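Local coordinates for protein cytosine-specific methyltransferase (Escherichia coli O157:H7 EDL933, PDB 3G7U) that probably methylates cytosine in DNA at carbon 5, with S-adenosyl-L-methionine as the methyl donor, as part of a restriction-modification system, at residues 113-117 and 359-363; 154-158 and 183-189; 281-287 and 308-314. All coordinates share one frame; numbering follows the deposited sequence. Where two conformers were deposited one is given.

Contact 1 of 3, residues 113-117 and 359-363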
loop_
_atom_site.group_PDB
_atom_site.type_symbol
_atom_site.label_atom_id
_atom_site.label_comp_id
_atom_site.label_asym_id
_atom_site.label_seq_id
_atom_site.Cartn_x
_atom_site.Cartn_y
_atom_site.Cartn_z
ATOM N N LEU A 113 -10.251 -5.759 -18.736
ATOM C CA LEU A 113 -10.499 -4.418 -19.300
ATOM C C LEU A 113 -9.294 -3.504 -19.070
ATOM O O LEU A 113 -8.986 -2.675 -19.899
ATOM C CB LEU A 113 -11.743 -3.788 -18.684
ATOM C CG LEU A 113 -13.046 -4.591 -18.909
ATOM C CD1 LEU A 113 -14.221 -3.867 -18.303
ATOM C CD2 LEU A 113 -13.264 -4.950 -20.405
ATOM N N PHE A 114 -8.598 -3.685 -17.952
ATOM C CA PHE A 114 -7.393 -2.876 -17.709
ATOM C C PHE A 114 -6.377 -3.641 -16.855
ATOM O O PHE A 114 -6.720 -4.648 -16.199
ATOM C CB PHE A 114 -7.798 -1.549 -17.052
ATOM C CG PHE A 114 -8.090 -1.648 -15.581
ATOM C CD1 PHE A 114 -7.084 -1.402 -14.646
ATOM C CD2 PHE A 114 -9.373 -1.931 -15.115
ATOM C CE1 PHE A 114 -7.337 -1.485 -13.282
ATOM C CE2 PHE A 114 -9.647 -2.005 -13.742
ATOM C CZ PHE A 114 -8.638 -1.770 -12.823
ATOM N N PHE A 115 -5.118 -3.198 -16.889
ATOM C CA PHE A 115 -4.153 -3.637 -15.877
ATOM C C PHE A 115 -3.534 -2.413 -15.216
ATOM O O PHE A 115 -3.476 -1.327 -15.820
ATOM C CB PHE A 115 -3.075 -4.561 -16.445
ATOM C CG PHE A 115 -2.131 -3.910 -17.422
ATOM C CD1 PHE A 115 -0.969 -3.239 -16.975
ATOM C CD2 PHE A 115 -2.362 -3.997 -18.792
ATOM C CE1 PHE A 115 -0.088 -2.675 -17.862
ATOM C CE2 PHE A 115 -1.477 -3.437 -19.683
ATOM C CZ PHE A 115 -0.339 -2.756 -19.226
ATOM N N LEU A 116 -3.127 -2.590 -13.970
ATOM C CA LEU A 116 -2.331 -1.549 -13.288
ATOM C C LEU A 116 -1.248 -2.315 -12.580
ATOM O O LEU A 116 -1.539 -3.160 -11.705
ATOM C CB LEU A 116 -3.186 -0.773 -12.294
ATOM C CG LEU A 116 -2.447 0.293 -11.433
ATOM C CD1 LEU A 116 -3.381 1.395 -11.074
ATOM C CD2 LEU A 116 -1.832 -0.277 -10.152
ATOM N N ALA A 117 -0.005 -1.993 -12.901
ATOM C CA ALA A 117 1.153 -2.513 -12.162
ATOM C C ALA A 117 1.835 -1.353 -11.457
ATOM O O ALA A 117 1.874 -0.241 -11.986
ATOM C CB ALA A 117 2.129 -3.167 -13.094
ATOM N N ILE A 359 -5.506 7.049 -8.004
ATOM C CA ILE A 359 -5.205 6.507 -9.329
ATOM C C ILE A 359 -6.288 5.539 -9.806
ATOM O O ILE A 359 -6.757 5.649 -10.941
ATOM C CB ILE A 359 -3.827 5.804 -9.356
ATOM C CG1 ILE A 359 -2.699 6.759 -8.911
ATOM C CG2 ILE A 359 -3.539 5.170 -10.722
ATOM C CD1 ILE A 359 -2.568 8.074 -9.723
ATOM N N LEU A 360 -6.668 4.595 -8.936
ATOM C CA LEU A 360 -7.694 3.610 -9.293
ATOM C C LEU A 360 -9.087 4.246 -9.492
ATOM O O LEU A 360 -9.866 3.739 -10.293
ATOM C CB LEU A 360 -7.686 2.448 -8.270
ATOM C CG LEU A 360 -6.518 1.461 -8.545
ATOM C CD1 LEU A 360 -6.166 0.661 -7.279
ATOM C CD2 LEU A 360 -6.870 0.491 -9.716
ATOM N N LYS A 361 -9.408 5.345 -8.789
ATOM C CA LYS A 361 -10.729 6.010 -8.977
ATOM C C LYS A 361 -10.831 6.617 -10.383
ATOM O O LYS A 361 -11.917 6.638 -10.971
ATOM C CB LYS A 361 -11.023 7.086 -7.894
ATOM C CG LYS A 361 -12.467 7.695 -7.920
ATOM C CD LYS A 361 -13.526 6.604 -7.721
ATOM C CE LYS A 361 -14.975 7.088 -7.552
ATOM N NZ LYS A 361 -15.862 5.863 -7.275
ATOM N N GLY A 362 -9.699 7.068 -10.908
ATOM C CA GLY A 362 -9.588 7.557 -12.274
ATOM C C GLY A 362 -9.990 6.471 -13.252
ATOM O O GLY A 362 -10.809 6.708 -14.144
ATOM N N LEU A 363 -9.450 5.269 -13.066
ATOM C CA LEU A 363 -9.805 4.121 -13.894
ATOM C C LEU A 363 -11.257 3.698 -13.725
ATOM O O LEU A 363 -11.889 3.344 -14.711
ATOM C CB LEU A 363 -8.882 2.926 -13.633
ATOM C CG LEU A 363 -7.499 3.087 -14.238
ATOM C CD1 LEU A 363 -6.440 2.329 -13.459
ATOM C CD2 LEU A 363 -7.554 2.647 -15.693
#
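Strand 114-117 and helix 359-363 run almost antiparallel, at 171° between their N-to-C directions, with axes 10.9 Å apart at closest approach. Phe114 lies across from Leu363, and Leu116 from Leu360. This is a helix packed on the sheet of a Rossmann-like, class I methyltransferase fold. Strand 114-119 is an inner strand of the mixed seven-stranded sheet, and helix 353-367, near the C-terminus, covers one of its faces.

The contact is apolar and buried. Two alternate strand residues, Phe114 and Leu116, direct their CB atoms at the helix, whereas Phe115 turns to the other face and meets Val107 of helix 94-110. Phe114 takes the less common rotamer with CG between the backbone N and the carbonyl carbon (chi1 79°). This puts the CD1-CE1 side of the ring against the helix. CE1 lies 3.9 Å from Leu363 CD1 and 4.1 Å from Leu360 CD2. Both methyls approach the ring obliquely. The same ring also meets that of Phe24.

In Leu116, CG is anti to the backbone N (chi1 176°), and the side chain extends from the sheet toward the helix. Its CD1 is the one branch that touches. Leu360 crosses Leu116 at a slant, and Ile359 crosses it at about a right angle. Leu15 of helix 14-22 packs on both Leu116 and Leu360, while Ile168 of strand 163-171 lies against Ile359 and Leu363. The helix thus spans more than one strand. A single methyl, Leu116 CD1, is shared by three helix residues: Ile359 CG2 at 3.8 Å in the modelled conformer of Ile359, one of two, Leu360 CD2 at 3.9 Å and Leu363 CD1 at 4.0 Å.

Contact 2 of 3, residues 154-158 and 183-189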
loop_
_atom_site.group_PDB
_atom_site.type_symbol
_atom_site.label_atom_id
_atom_site.label_comp_id
_atom_site.label_asym_id
_atom_site.label_seq_id
_atom_site.Cartn_x
_atom_site.Cartn_y
_atom_site.Cartn_z
ATOM N N SER A 154 3.113 12.341 -1.401
ATOM C CA SER A 154 2.674 13.536 -0.663
ATOM C C SER A 154 1.812 14.509 -1.507
ATOM O O SER A 154 0.954 15.229 -0.965
ATOM C CB SER A 154 3.877 14.254 -0.043
ATOM O OG SER A 154 4.896 14.469 -0.986
ATOM N N ASP A 155 2.000 14.458 -2.828
ATOM C CA ASP A 155 1.159 15.214 -3.767
ATOM C C ASP A 155 -0.285 14.720 -3.729
ATOM O O ASP A 155 -1.180 15.442 -4.142
ATOM C CB ASP A 155 1.700 15.110 -5.189
ATOM C CG ASP A 155 3.029 15.817 -5.377
ATOM O OD1 ASP A 155 3.405 16.669 -4.541
ATOM O OD2 ASP A 155 3.714 15.525 -6.380
ATOM N N TYR A 156 -0.523 13.498 -3.222
ATOM C CA TYR A 156 -1.899 12.996 -3.121
ATOM C C TYR A 156 -2.458 13.026 -1.720
ATOM O O TYR A 156 -3.564 12.530 -1.467
ATOM C CB TYR A 156 -2.027 11.595 -3.720
ATOM C CG TYR A 156 -1.787 11.597 -5.200
ATOM C CD1 TYR A 156 -2.856 11.609 -6.096
ATOM C CD2 TYR A 156 -0.495 11.613 -5.712
ATOM C CE1 TYR A 156 -2.636 11.625 -7.474
ATOM C CE2 TYR A 156 -0.256 11.613 -7.081
ATOM C CZ TYR A 156 -1.331 11.633 -7.951
ATOM O OH TYR A 156 -1.093 11.626 -9.292
ATOM N N GLY A 157 -1.733 13.663 -0.810
ATOM C CA GLY A 157 -2.278 13.871 0.522
ATOM C C GLY A 157 -1.901 12.728 1.460
ATOM O O GLY A 157 -2.523 12.581 2.495
ATOM N N ALA A 158 -0.916 11.919 1.115
ATOM C CA ALA A 158 -0.290 11.012 2.066
ATOM C C ALA A 158 0.889 11.659 2.762
ATOM O O ALA A 158 1.523 12.454 2.194
ATOM C CB ALA A 158 0.147 9.807 1.390
ATOM N N PHE A 183 -5.750 11.385 -13.497
ATOM C CA PHE A 183 -4.784 10.871 -12.504
ATOM C C PHE A 183 -4.048 11.943 -11.684
ATOM O O PHE A 183 -3.372 11.627 -10.688
ATOM C CB PHE A 183 -3.758 9.956 -13.174
ATOM C CG PHE A 183 -4.372 8.784 -13.886
ATOM C CD1 PHE A 183 -5.187 7.893 -13.197
ATOM C CD2 PHE A 183 -4.152 8.586 -15.255
ATOM C CE1 PHE A 183 -5.783 6.797 -13.861
ATOM C CE2 PHE A 183 -4.731 7.493 -15.936
ATOM C CZ PHE A 183 -5.549 6.593 -15.238
ATOM N N MET A 184 -4.167 13.200 -12.111
ATOM C CA MET A 184 -3.465 14.303 -11.477
ATOM C C MET A 184 -4.199 14.670 -10.226
ATOM O O MET A 184 -5.433 14.630 -10.207
ATOM C CB MET A 184 -3.486 15.532 -12.395
ATOM C CG MET A 184 -2.489 15.542 -13.504
ATOM S SD MET A 184 -2.968 16.875 -14.647
ATOM C CE MET A 184 -2.671 18.365 -13.650
ATOM N N PRO A 185 -3.455 15.094 -9.184
ATOM C CA PRO A 185 -4.088 15.505 -7.943
ATOM C C PRO A 185 -4.723 16.889 -8.034
ATOM O O PRO A 185 -4.100 17.840 -8.514
ATOM C CB PRO A 185 -2.934 15.514 -6.939
ATOM C CG PRO A 185 -1.683 15.581 -7.744
ATOM C CD PRO A 185 -1.984 15.207 -9.146
ATOM N N LYS A 186 -5.965 16.984 -7.585
ATOM C CA LYS A 186 -6.641 18.260 -7.541
ATOM C C LYS A 186 -7.417 18.416 -6.246
ATOM O O LYS A 186 -8.052 17.465 -5.779
ATOM C CB LYS A 186 -7.522 18.476 -8.786
ATOM C CG LYS A 186 -8.585 17.422 -9.080
ATOM C CD LYS A 186 -9.557 17.942 -10.141
ATOM C CE LYS A 186 -10.828 17.112 -10.184
ATOM N NZ LYS A 186 -11.995 17.923 -10.624
ATOM N N MET A 187 -7.332 19.621 -5.671
ATOM C CA MET A 187 -7.956 19.978 -4.386
ATOM C C MET A 187 -7.397 19.170 -3.206
ATOM O O MET A 187 -8.146 18.781 -2.298
ATOM C CB MET A 187 -9.490 19.854 -4.444
ATOM C CG MET A 187 -10.220 20.965 -5.212
ATOM S SD MET A 187 -12.013 20.691 -5.137
ATOM C CE MET A 187 -12.397 21.200 -3.446
ATOM N N ILE A 188 -6.085 18.931 -3.232
ATOM C CA ILE A 188 -5.409 18.115 -2.206
ATOM C C ILE A 188 -4.695 18.952 -1.147
ATOM O O ILE A 188 -3.739 19.648 -1.455
ATOM C CB ILE A 188 -4.354 17.139 -2.830
ATOM C CG1 ILE A 188 -4.988 16.152 -3.818
ATOM C CG2 ILE A 188 -3.650 16.364 -1.738
ATOM C CD1 ILE A 188 -6.042 15.225 -3.222
ATOM N N ASP A 189 -5.146 18.871 0.103
ATOM C CA ASP A 189 -4.413 19.491 1.210
ATOM C C ASP A 189 -3.303 18.556 1.707
ATOM O O ASP A 189 -3.574 17.382 1.992
ATOM C CB ASP A 189 -5.367 19.853 2.345
ATOM C CG ASP A 189 -6.307 20.997 1.969
ATOM O OD1 ASP A 189 -5.798 22.105 1.668
ATOM O OD2 ASP A 189 -7.543 20.785 1.965
#
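Residues 154-158, a 3-10 turn running into a loop, lie against the irregular segment 183-189. The closest CA pairs are Tyr156 with Pro185 and Gly157 with Ile188, each at 5.9 Å.

Tyr156 gives the largest share of the contact. Its CG is anti to the carbonyl carbon (chi1 -66°), and the ring reaches along the second segment. The hydroxyl donates a hydrogen bond to Phe183 O, with OH to O at 2.7 Å. This acceptor lies at the ring edge, in the ring plane. The donor is tilted 23° from the carbonyl plane of Phe183.

Pro185 covers one face of the tyrosine in a CH-pi contact. Its CG is 4.1 Å from the centroid of the Tyr156 ring, and the contact is shifted toward the rim. The ring is therefore held at its hydroxyl and along one face. The ring of Tyr358, from helix 353-367, meets it edge-to-face.

Further along, Ile188 lays CG2 on the turn backbone, 3.4 Å from Gly157 N and 3.5 Å from Tyr156 C. Gly157 has positive phi (91°), and as a glycine it lets this methyl lie close on the backbone. Asp155 O meets Pro185 CB at 3.3 Å.

The arrangement is loop-on-loop packing at the edge of the methyltransferase fold. It joins the turn between strands 143-152 and 163-171 to the segment leading out of the sheet toward helix 193-196.

Contact 3 of 3, residues 281-287 and 308-314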
loop_
_atom_site.group_PDB
_atom_site.type_symbol
_atom_site.label_atom_id
_atom_site.label_comp_id
_atom_site.label_asym_id
_atom_site.label_seq_id
_atom_site.Cartn_x
_atom_site.Cartn_y
_atom_site.Cartn_z
ATOM N N ARG A 281 21.725 5.625 12.304
ATOM C CA ARG A 281 21.262 6.070 10.969
ATOM C C ARG A 281 19.758 6.350 10.869
ATOM O O ARG A 281 19.245 6.636 9.787
ATOM C CB ARG A 281 21.742 5.152 9.837
ATOM C CG ARG A 281 22.957 5.678 9.103
ATOM C CD ARG A 281 23.312 4.783 7.924
ATOM N NE ARG A 281 24.266 3.740 8.305
ATOM C CZ ARG A 281 23.956 2.481 8.615
ATOM N NH1 ARG A 281 24.929 1.634 8.937
ATOM N NH2 ARG A 281 22.690 2.061 8.600
ATOM N N SER A 282 19.059 6.261 11.993
ATOM C CA SER A 282 17.673 6.662 12.054
ATOM C C SER A 282 17.583 8.179 12.012
ATOM O O SER A 282 18.445 8.879 12.547
ATOM C CB SER A 282 17.029 6.120 13.329
ATOM O OG SER A 282 16.540 4.794 13.165
ATOM N N THR A 283 16.530 8.686 11.378
ATOM C CA THR A 283 16.385 10.106 11.196
ATOM C C THR A 283 15.176 10.585 11.928
ATOM O O THR A 283 14.102 9.994 11.809
ATOM C CB THR A 283 16.223 10.474 9.691
ATOM O OG1 THR A 283 17.362 10.012 8.963
ATOM C CG2 THR A 283 16.078 11.961 9.507
ATOM N N ARG A 284 15.325 11.662 12.686
ATOM C CA ARG A 284 14.167 12.280 13.315
ATOM C C ARG A 284 13.257 12.950 12.298
ATOM O O ARG A 284 13.717 13.713 11.439
ATOM C CB ARG A 284 14.584 13.242 14.435
ATOM C CG ARG A 284 13.469 14.093 15.010
ATOM C CD ARG A 284 13.818 14.597 16.387
ATOM N NE ARG A 284 13.284 13.728 17.439
ATOM C CZ ARG A 284 13.530 13.871 18.732
ATOM N NH1 ARG A 284 14.343 14.845 19.155
ATOM N NH2 ARG A 284 12.977 13.033 19.606
ATOM N N LEU A 285 11.964 12.645 12.399
ATOM C CA LEU A 285 10.942 13.272 11.574
ATOM C C LEU A 285 10.835 14.761 11.878
ATOM O O LEU A 285 10.974 15.190 13.028
ATOM C CB LEU A 285 9.577 12.635 11.812
ATOM C CG LEU A 285 9.435 11.168 11.351
ATOM C CD1 LEU A 285 8.241 10.498 11.973
ATOM C CD2 LEU A 285 9.307 11.134 9.835
ATOM N N ASP A 286 10.577 15.537 10.828
ATOM C CA ASP A 286 10.252 16.946 10.975
ATOM C C ASP A 286 8.752 17.001 11.014
ATOM O O ASP A 286 8.076 16.543 10.071
ATOM C CB ASP A 286 10.828 17.725 9.776
ATOM C CG ASP A 286 10.484 19.233 9.784
ATOM O OD1 ASP A 286 9.641 19.745 10.565
ATOM O OD2 ASP A 286 11.069 19.918 8.918
ATOM N N PRO A 287 8.197 17.574 12.094
ATOM C CA PRO A 287 6.741 17.637 12.249
ATOM C C PRO A 287 6.013 18.436 11.156
ATOM O O PRO A 287 4.825 18.199 10.906
ATOM C CB PRO A 287 6.552 18.301 13.617
ATOM C CG PRO A 287 7.838 18.941 13.925
ATOM C CD PRO A 287 8.911 18.207 13.223
ATOM N N VAL A 308 15.631 1.008 8.403
ATOM C CA VAL A 308 15.737 1.584 9.744
ATOM C C VAL A 308 14.481 2.424 10.045
ATOM O O VAL A 308 13.835 2.914 9.114
ATOM C CB VAL A 308 17.053 2.408 9.906
ATOM C CG1 VAL A 308 16.843 3.897 9.559
ATOM C CG2 VAL A 308 17.643 2.230 11.320
ATOM N N ARG A 309 14.131 2.591 11.320
ATOM C CA ARG A 309 12.871 3.247 11.673
ATOM C C ARG A 309 13.059 4.738 11.923
ATOM O O ARG A 309 14.054 5.137 12.498
ATOM C CB ARG A 309 12.230 2.572 12.896
ATOM C CG ARG A 309 11.248 1.421 12.595
ATOM C CD ARG A 309 11.918 0.247 11.878
ATOM N NE ARG A 309 11.500 -1.052 12.396
ATOM C CZ ARG A 309 11.919 -2.221 11.920
ATOM N NH1 ARG A 309 12.765 -2.265 10.898
ATOM N NH2 ARG A 309 11.485 -3.345 12.466
ATOM N N PRO A 310 12.097 5.570 11.484
ATOM C CA PRO A 310 12.208 6.992 11.815
ATOM C C PRO A 310 12.085 7.209 13.316
ATOM O O PRO A 310 11.458 6.406 14.020
ATOM C CB PRO A 310 10.972 7.613 11.147
ATOM C CG PRO A 310 10.601 6.612 10.066
ATOM C CD PRO A 310 10.926 5.293 10.630
ATOM N N ILE A 311 12.675 8.297 13.795
ATOM C CA ILE A 311 12.542 8.735 15.185
ATOM C C ILE A 311 11.404 9.722 15.264
ATOM O O ILE A 311 11.248 10.607 14.378
ATOM C CB ILE A 311 13.867 9.405 15.668
ATOM C CG1 ILE A 311 15.055 8.472 15.425
ATOM C CG2 ILE A 311 13.805 9.878 17.129
ATOM C CD1 ILE A 311 14.938 7.118 16.062
ATOM N N HIS A 312 10.601 9.591 16.311
ATOM C CA HIS A 312 9.485 10.459 16.546
ATOM C C HIS A 312 9.975 11.918 16.711
ATOM O O HIS A 312 11.074 12.129 17.257
ATOM C CB HIS A 312 8.823 10.009 17.835
ATOM C CG HIS A 312 7.455 10.557 18.028
ATOM N ND1 HIS A 312 7.223 11.787 18.602
ATOM C CD2 HIS A 312 6.240 10.053 17.711
ATOM C CE1 HIS A 312 5.919 12.016 18.630
ATOM N NE2 HIS A 312 5.298 10.972 18.111
ATOM N N PRO A 313 9.193 12.902 16.225
ATOM C CA PRO A 313 9.680 14.300 16.255
ATOM C C PRO A 313 9.848 14.873 17.658
ATOM O O PRO A 313 10.762 15.702 17.878
ATOM C CB PRO A 313 8.597 15.065 15.503
ATOM C CG PRO A 313 7.344 14.218 15.632
ATOM C CD PRO A 313 7.862 12.810 15.582
ATOM N N TYR A 314 8.995 14.431 18.580
ATOM C CA TYR A 314 8.938 14.971 19.944
ATOM C C TYR A 314 9.462 14.002 21.023
ATOM O O TYR A 314 10.135 14.428 21.971
ATOM C CB TYR A 314 7.518 15.421 20.258
ATOM C CG TYR A 314 6.968 16.434 19.261
ATOM C CD1 TYR A 314 7.713 17.559 18.878
ATOM C CD2 TYR A 314 5.698 16.276 18.711
ATOM C CE1 TYR A 314 7.203 18.493 17.968
ATOM C CE2 TYR A 314 5.178 17.206 17.793
ATOM C CZ TYR A 314 5.932 18.303 17.436
ATOM O OH TYR A 314 5.404 19.211 16.536
HETATM O O HOH W 1 12.887 13.986 22.340
#
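Arg284 and Ile311 form a single parallel beta bridge between two extended loop segments. Ile311 N donates to Thr283 O at 3.0 Å. Leu285 N donates to Ile311 O at 2.9 Å. Ser282 OG adds a bond to Arg309 O at 2.6 Å, in the carbonyl plane.

The Arg284 chain bends at chi3 (-95°), which brings NE to His312 O at 2.7 Å. NH2 bonds the same oxygen weakly. Pro313 O sits over one face of the guanidinium, badly angled for a bond. A water accepts from Arg284 NH2 and donates to Tyr314 O. NH1 is taken by Leu271 O, so NE, NH1 and NH2 all have partners. Thr283 OG1 bonds Thr276 OG1, and His312 ND1 accepts from Tyr314 N and His315 N. Leu285 O is buried without a polar partner, with Pro313 CB 3.4 Å away.

Pro310 and Pro313 pack on Leu285, and Tyr314 CZ lies 3.9 Å from Pro287 CB. This is an isolated parallel beta bridge reinforced by arginine-to-carbonyl bonds, joining two parts of the long connection between helices 262-269 and 321-328.

Contacts 1 and 2 are neighbours, with centres about 17 Å apart. Helix 353-367 carries one segment of contact 1 and packs against contact 2. Ile359 takes part in the strand packing of contact 1 and also touches contact 2: its O is 3.3 Å from Phe183 CE1. In the chain, contacts 2 and 3 both fall between the two segments of contact 1, and contact 2 closes before contact 3 opens. Contact 3 stands apart. Its centre is about 34 Å from that of contact 1, across the centre of the chain, and about 24 Å from that of contact 2. All three lie away from the predicted catalytic Cys81.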